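Local coordinates for protein BtGH115A (PDB 5BY3) that hydrolyses 4-O-methyl-alpha-glucuronosyl linkages as a family GH115 glycoside hydrolase with specificity for decorated arabinogalactans, at residues A[362-367]-A[427-432]; A[342-347]-A[391-396]. One frame throughout, in Å; residues are numbered along the deposited sequence.

In the fold
Both contacts lie in the parallel eight-stranded barrel of the glycosyl hydrolase family 115 region. From the N terminus, strand 339-341 leads into loop 342-347. Helix 347-352 and strand 362-366 follow, then strand 388-393, helix 411-423 and strand 429-433. Contact 2 closes the loop of chain from 342-347 to 391-396. Contact 1 closes that from 362-367 to 427-432. Their segments alternate along the chain, so the two contacts cross. Contact 1 joins two strands on the inside of the barrel; contact 2 joins the loop after strand 339-341 to the C-terminal end of strand 388-393 and the next loop. Strand 388-393 links them: Asp367 OD2 probably bonds His393 N, and Ile431 O probably bonds Tyr392 N.

Contact 1: residues A[362-367]-A[427-432]; sequences TLMWCD and QKMWIL
Inside the TIM barrel, Thr362 and Met364 of strand 362-366 meet Lys428, Met429 and Ile431 on and just before strand 429-433. The two strands run roughly parallel, at 38°, with their axes 8.4 Å apart. No hydrogen bond joins the segments. The two strands meet through side chains alone, on the inside of the barrel. Both methionines are selenomethionines. Met364 reaches in with CG anti to the backbone N (chi1 -155°), then bends at chi3. Its methyl CE rests against both Met429 CG and Ile431 CG1, 3.5 Å from each. It crosses both side chains at about a right angle. Met429 bends at its own chi3 and turns its CE to Thr362, 3.5 Å from OG1 and 3.8 Å from CG2. Thr362 CG2 also lies 3.8 Å from Lys428 CG, so it packs on the aliphatic part of the lysine, while NZ forms a salt bridge with Glu161. The buried Thr362 OG1 is hydrogen-bonded to the carbonyl oxygens of Gly386 and Gln339, which must share its one proton. An alanine at Thr362 is likely to leave these carbonyls without the hydroxyl they share and to open a gap beside the Met429 methyl and Lys428 CG. Strand 388-393 lies between the two strands in the sheet. Tyr391 and, from strand 210-212, Trp212 pack on Met364, and Trp212 also touches Ile431. On the outer side, Trp430 and Leu432 pack against helix 441-452.

Contact 2: residues A[342-347]-A[391-396]; sequences IPYKEV and YYHVSY
Tyr344 begins a type II' beta turn that ends at Val347, and it faces Tyr391 and His393 at the end of strand 388-393; the preceding residue, Pro343, centres an inverse gamma turn. The segments meet through side chains. Tyr344 has the largest share of the contact and touches Tyr391, His393 and Tyr396. Its CG is anti to the backbone N (chi1 175°), which sets the ring against Tyr391 and His393. Tyr391 comes over one face of this ring with its edge, in a T-shaped stack with centroids 5.6 Å apart and planes at 66°. Lys345 CG lies over the opposite face of the same ring, so the tyrosine is held between an aromatic edge and a methylene. His393 approaches obliquely, with its CE1 4.0 Å from Tyr344 CE1. The lysine chain runs on past the ring and bends at chi4 (106°). This brings NZ to two phenol oxygens: it donates to Tyr344 OH at 3.0 Å and to Tyr396 OH at 3.2 Å. NZ reaches Tyr396 at the ring edge, near its plane. Tyr344 OH lies at the same ring's edge, 3.7 Å from Tyr396 CE1. A water bridges Tyr391 OH and His393 NE2, with a weak further bond to Tyr344 OH. It is 2.6 Å from Tyr391 OH and 2.8 Å from His393 NE2, in the plane of the imidazole. Tyr391 OH is also hydrogen-bonded to Asn433 ND2. The side chain of Tyr396 is about 10 Å from the bound nickel, whose site includes Leu404 and Asp436. This aromatic and polar cluster sits where loops leave the C-terminal ends of the barrel strands, the end at which TIM-barrel glycosidases place their active sites.

Contact 1: residues A[362-367]-A[427-432]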
# COMPACT_ATOMS: atom_id res chain seq x y z
N THR A 362 20.08 -1.73 6.75
CA THR A 362 18.71 -2.29 6.75
C THR A 362 18.51 -3.15 5.52
O THR A 362 18.83 -2.72 4.41
CB THR A 362 17.65 -1.16 6.76
OG1 THR A 362 18.04 -0.14 7.70
CG2 THR A 362 16.25 -1.71 7.10
N LEU A 363 18.02 -4.38 5.72
CA LEU A 363 17.69 -5.24 4.57
C LEU A 363 16.21 -5.07 4.19
O LEU A 363 15.31 -5.34 5.00
CB LEU A 363 17.99 -6.71 4.88
CG LEU A 363 19.42 -7.19 5.20
CD1 LEU A 363 19.39 -8.67 5.50
CD2 LEU A 363 20.43 -6.93 4.08
N MSE A 364 15.94 -4.65 2.96
CA MSE A 364 14.54 -4.40 2.59
C MSE A 364 13.90 -5.45 1.71
O MSE A 364 14.12 -5.52 0.50
CB MSE A 364 14.32 -3.00 2.03
CG MSE A 364 12.85 -2.63 2.27
SE MSE A 364 12.55 -0.97 1.28
CE MSE A 364 12.32 -0.05 2.98
N TRP A 365 13.05 -6.26 2.31
CA TRP A 365 12.34 -7.28 1.55
C TRP A 365 11.23 -6.68 0.68
O TRP A 365 10.78 -5.54 0.90
CB TRP A 365 11.86 -8.38 2.50
CG TRP A 365 12.98 -8.77 3.43
CD1 TRP A 365 13.04 -8.60 4.79
CD2 TRP A 365 14.24 -9.34 3.04
NE1 TRP A 365 14.24 -9.05 5.28
CE2 TRP A 365 15.00 -9.51 4.23
CE3 TRP A 365 14.80 -9.73 1.81
CZ2 TRP A 365 16.29 -10.07 4.22
CZ3 TRP A 365 16.09 -10.28 1.81
CH2 TRP A 365 16.81 -10.44 3.00
N CYS A 366 10.85 -7.43 -0.35
CA CYS A 366 9.90 -6.94 -1.34
C CYS A 366 8.71 -7.86 -1.50
O CYS A 366 8.85 -9.06 -1.36
CB CYS A 366 10.62 -6.79 -2.66
SG CYS A 366 11.76 -5.42 -2.53
N ASP A 367 7.54 -7.28 -1.80
CA ASP A 367 6.39 -8.10 -2.19
C ASP A 367 6.55 -8.41 -3.68
O ASP A 367 7.48 -7.91 -4.28
CB ASP A 367 5.08 -7.37 -1.87
CG ASP A 367 4.73 -6.26 -2.89
OD1 ASP A 367 5.48 -5.97 -3.87
OD2 ASP A 367 3.65 -5.68 -2.71
N GLN A 427 10.44 -4.69 11.01
CA GLN A 427 9.99 -3.62 11.92
C GLN A 427 10.74 -2.30 11.78
O GLN A 427 10.48 -1.32 12.51
CB GLN A 427 10.10 -4.08 13.38
CG GLN A 427 9.43 -5.40 13.72
CD GLN A 427 9.36 -5.66 15.23
OE1 GLN A 427 9.85 -4.88 16.06
NE2 GLN A 427 8.75 -6.78 15.59
N LYS A 428 11.68 -2.25 10.86
CA LYS A 428 12.50 -1.07 10.77
C LYS A 428 11.89 -0.04 9.79
O LYS A 428 11.85 1.17 10.07
CB LYS A 428 13.94 -1.48 10.39
CG LYS A 428 14.98 -0.38 10.39
CD LYS A 428 15.39 0.05 11.79
CE LYS A 428 16.63 0.94 11.65
NZ LYS A 428 17.45 0.95 12.90
N MSE A 429 11.42 -0.53 8.65
CA MSE A 429 11.17 0.32 7.51
C MSE A 429 10.11 -0.28 6.63
O MSE A 429 10.27 -1.39 6.09
CB MSE A 429 12.50 0.46 6.76
CG MSE A 429 12.67 1.75 5.98
SE MSE A 429 14.44 1.87 5.09
CE MSE A 429 15.51 2.05 6.76
N TRP A 430 9.01 0.47 6.48
CA TRP A 430 7.91 0.11 5.58
C TRP A 430 7.71 1.22 4.55
O TRP A 430 7.65 2.42 4.87
CB TRP A 430 6.63 -0.03 6.38
CG TRP A 430 6.48 -1.24 7.24
CD1 TRP A 430 7.42 -2.17 7.58
CD2 TRP A 430 5.28 -1.61 7.91
NE1 TRP A 430 6.87 -3.13 8.39
CE2 TRP A 430 5.56 -2.82 8.61
CE3 TRP A 430 3.99 -1.07 7.97
CZ2 TRP A 430 4.59 -3.48 9.37
CZ3 TRP A 430 3.02 -1.73 8.72
CH2 TRP A 430 3.33 -2.92 9.42
N ILE A 431 7.62 0.79 3.30
CA ILE A 431 7.53 1.70 2.19
C ILE A 431 6.50 1.17 1.22
O ILE A 431 6.60 0.00 0.71
CB ILE A 431 8.87 1.87 1.43
CG1 ILE A 431 9.98 2.46 2.31
CG2 ILE A 431 8.64 2.69 0.15
CD1 ILE A 431 9.83 3.92 2.75
N LEU A 432 5.52 2.05 0.96
CA LEU A 432 4.38 1.72 0.12
C LEU A 432 4.48 2.35 -1.28
O LEU A 432 4.59 3.58 -1.41
CB LEU A 432 3.11 2.16 0.83
CG LEU A 432 1.71 1.84 0.27
CD1 LEU A 432 1.49 0.36 0.06
CD2 LEU A 432 0.73 2.41 1.25

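Contact 2: residues A[342-347]-A[391-396]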
# COMPACT_ATOMS: atom_id res chain seq x y z
N ILE A 342 18.06 -3.06 -0.92
CA ILE A 342 16.74 -3.52 -1.40
C ILE A 342 16.88 -4.58 -2.48
O ILE A 342 17.06 -4.23 -3.65
CB ILE A 342 15.85 -2.36 -1.92
CG1 ILE A 342 15.91 -1.18 -0.95
CG2 ILE A 342 14.37 -2.81 -2.07
CD1 ILE A 342 15.51 0.11 -1.57
N PRO A 343 16.82 -5.88 -2.09
CA PRO A 343 16.86 -6.99 -3.07
C PRO A 343 15.46 -7.29 -3.69
O PRO A 343 14.73 -8.21 -3.30
CB PRO A 343 17.45 -8.15 -2.26
CG PRO A 343 17.07 -7.86 -0.84
CD PRO A 343 16.78 -6.38 -0.71
N TYR A 344 15.10 -6.43 -4.64
CA TYR A 344 13.87 -6.47 -5.41
C TYR A 344 14.18 -7.20 -6.73
O TYR A 344 15.31 -7.09 -7.26
CB TYR A 344 13.44 -5.03 -5.67
CG TYR A 344 12.25 -4.81 -6.55
CD1 TYR A 344 10.98 -5.29 -6.19
CD2 TYR A 344 12.38 -4.12 -7.74
CE1 TYR A 344 9.87 -5.07 -7.01
CE2 TYR A 344 11.28 -3.88 -8.57
CZ TYR A 344 10.03 -4.35 -8.22
OH TYR A 344 8.95 -4.10 -9.06
N LYS A 345 13.17 -7.91 -7.26
CA LYS A 345 13.28 -8.70 -8.51
C LYS A 345 14.56 -9.58 -8.48
O LYS A 345 14.71 -10.35 -7.53
CB LYS A 345 13.12 -7.81 -9.77
CG LYS A 345 11.70 -7.25 -9.99
CD LYS A 345 11.54 -6.68 -11.40
CE LYS A 345 10.08 -6.56 -11.84
NZ LYS A 345 9.53 -5.17 -11.85
N GLU A 346 15.50 -9.43 -9.44
CA GLU A 346 16.64 -10.37 -9.61
C GLU A 346 17.74 -10.22 -8.54
O GLU A 346 18.62 -11.08 -8.42
CB GLU A 346 17.27 -10.25 -11.01
CG GLU A 346 18.32 -9.12 -11.17
CD GLU A 346 17.74 -7.69 -11.03
OE1 GLU A 346 16.56 -7.46 -11.41
OE2 GLU A 346 18.46 -6.77 -10.57
N VAL A 347 17.69 -9.11 -7.79
CA VAL A 347 18.66 -8.84 -6.74
C VAL A 347 18.46 -9.74 -5.50
O VAL A 347 19.43 -10.03 -4.79
CB VAL A 347 18.97 -7.31 -6.51
CG1 VAL A 347 17.76 -6.41 -6.68
CG2 VAL A 347 19.68 -7.01 -5.19
N TYR A 391 9.17 -3.22 1.13
CA TYR A 391 8.69 -2.41 0.06
C TYR A 391 7.49 -3.18 -0.50
O TYR A 391 7.66 -4.29 -1.03
CB TYR A 391 9.78 -2.25 -1.01
CG TYR A 391 9.33 -1.64 -2.33
CD1 TYR A 391 8.44 -0.52 -2.39
CD2 TYR A 391 9.82 -2.15 -3.54
CE1 TYR A 391 8.05 0.04 -3.62
CE2 TYR A 391 9.43 -1.59 -4.77
CZ TYR A 391 8.55 -0.51 -4.81
OH TYR A 391 8.18 0.01 -6.04
N TYR A 392 6.30 -2.58 -0.34
CA TYR A 392 4.99 -3.17 -0.65
C TYR A 392 4.29 -2.37 -1.75
O TYR A 392 4.48 -1.16 -1.84
CB TYR A 392 4.12 -3.19 0.60
CG TYR A 392 2.95 -4.19 0.61
CD1 TYR A 392 3.14 -5.50 1.02
CD2 TYR A 392 1.66 -3.80 0.24
CE1 TYR A 392 2.08 -6.40 1.05
CE2 TYR A 392 0.60 -4.69 0.28
CZ TYR A 392 0.82 -5.99 0.68
OH TYR A 392 -0.21 -6.89 0.73
N HIS A 393 3.47 -3.05 -2.57
CA HIS A 393 2.77 -2.43 -3.69
C HIS A 393 1.26 -2.40 -3.50
O HIS A 393 0.67 -3.45 -3.27
CB HIS A 393 3.05 -3.17 -5.01
CG HIS A 393 4.39 -2.89 -5.59
ND1 HIS A 393 5.55 -3.49 -5.14
CD2 HIS A 393 4.76 -2.08 -6.62
CE1 HIS A 393 6.57 -3.07 -5.86
NE2 HIS A 393 6.13 -2.22 -6.76
N VAL A 394 0.66 -1.22 -3.60
CA VAL A 394 -0.81 -1.13 -3.85
C VAL A 394 -1.10 -0.58 -5.26
O VAL A 394 -2.23 -0.35 -5.64
CB VAL A 394 -1.61 -0.32 -2.78
CG1 VAL A 394 -1.57 -1.03 -1.41
CG2 VAL A 394 -1.13 1.11 -2.69
N SER A 395 -0.02 -0.43 -6.04
CA SER A 395 -0.08 -0.01 -7.44
C SER A 395 1.12 -0.60 -8.22
O SER A 395 2.19 -0.78 -7.66
CB SER A 395 -0.13 1.52 -7.52
OG SER A 395 -0.05 1.94 -8.86
N TYR A 396 0.94 -0.92 -9.49
CA TYR A 396 2.06 -1.51 -10.21
C TYR A 396 1.96 -1.43 -11.70
O TYR A 396 0.87 -1.49 -12.27
CB TYR A 396 2.22 -2.96 -9.77
CG TYR A 396 3.31 -3.72 -10.42
CD1 TYR A 396 4.63 -3.41 -10.16
CD2 TYR A 396 3.03 -4.78 -11.29
CE1 TYR A 396 5.67 -4.12 -10.76
CE2 TYR A 396 4.06 -5.52 -11.87
CZ TYR A 396 5.39 -5.17 -11.61
OH TYR A 396 6.43 -5.90 -12.14
O HOH W 1 7.94 -0.98 -8.45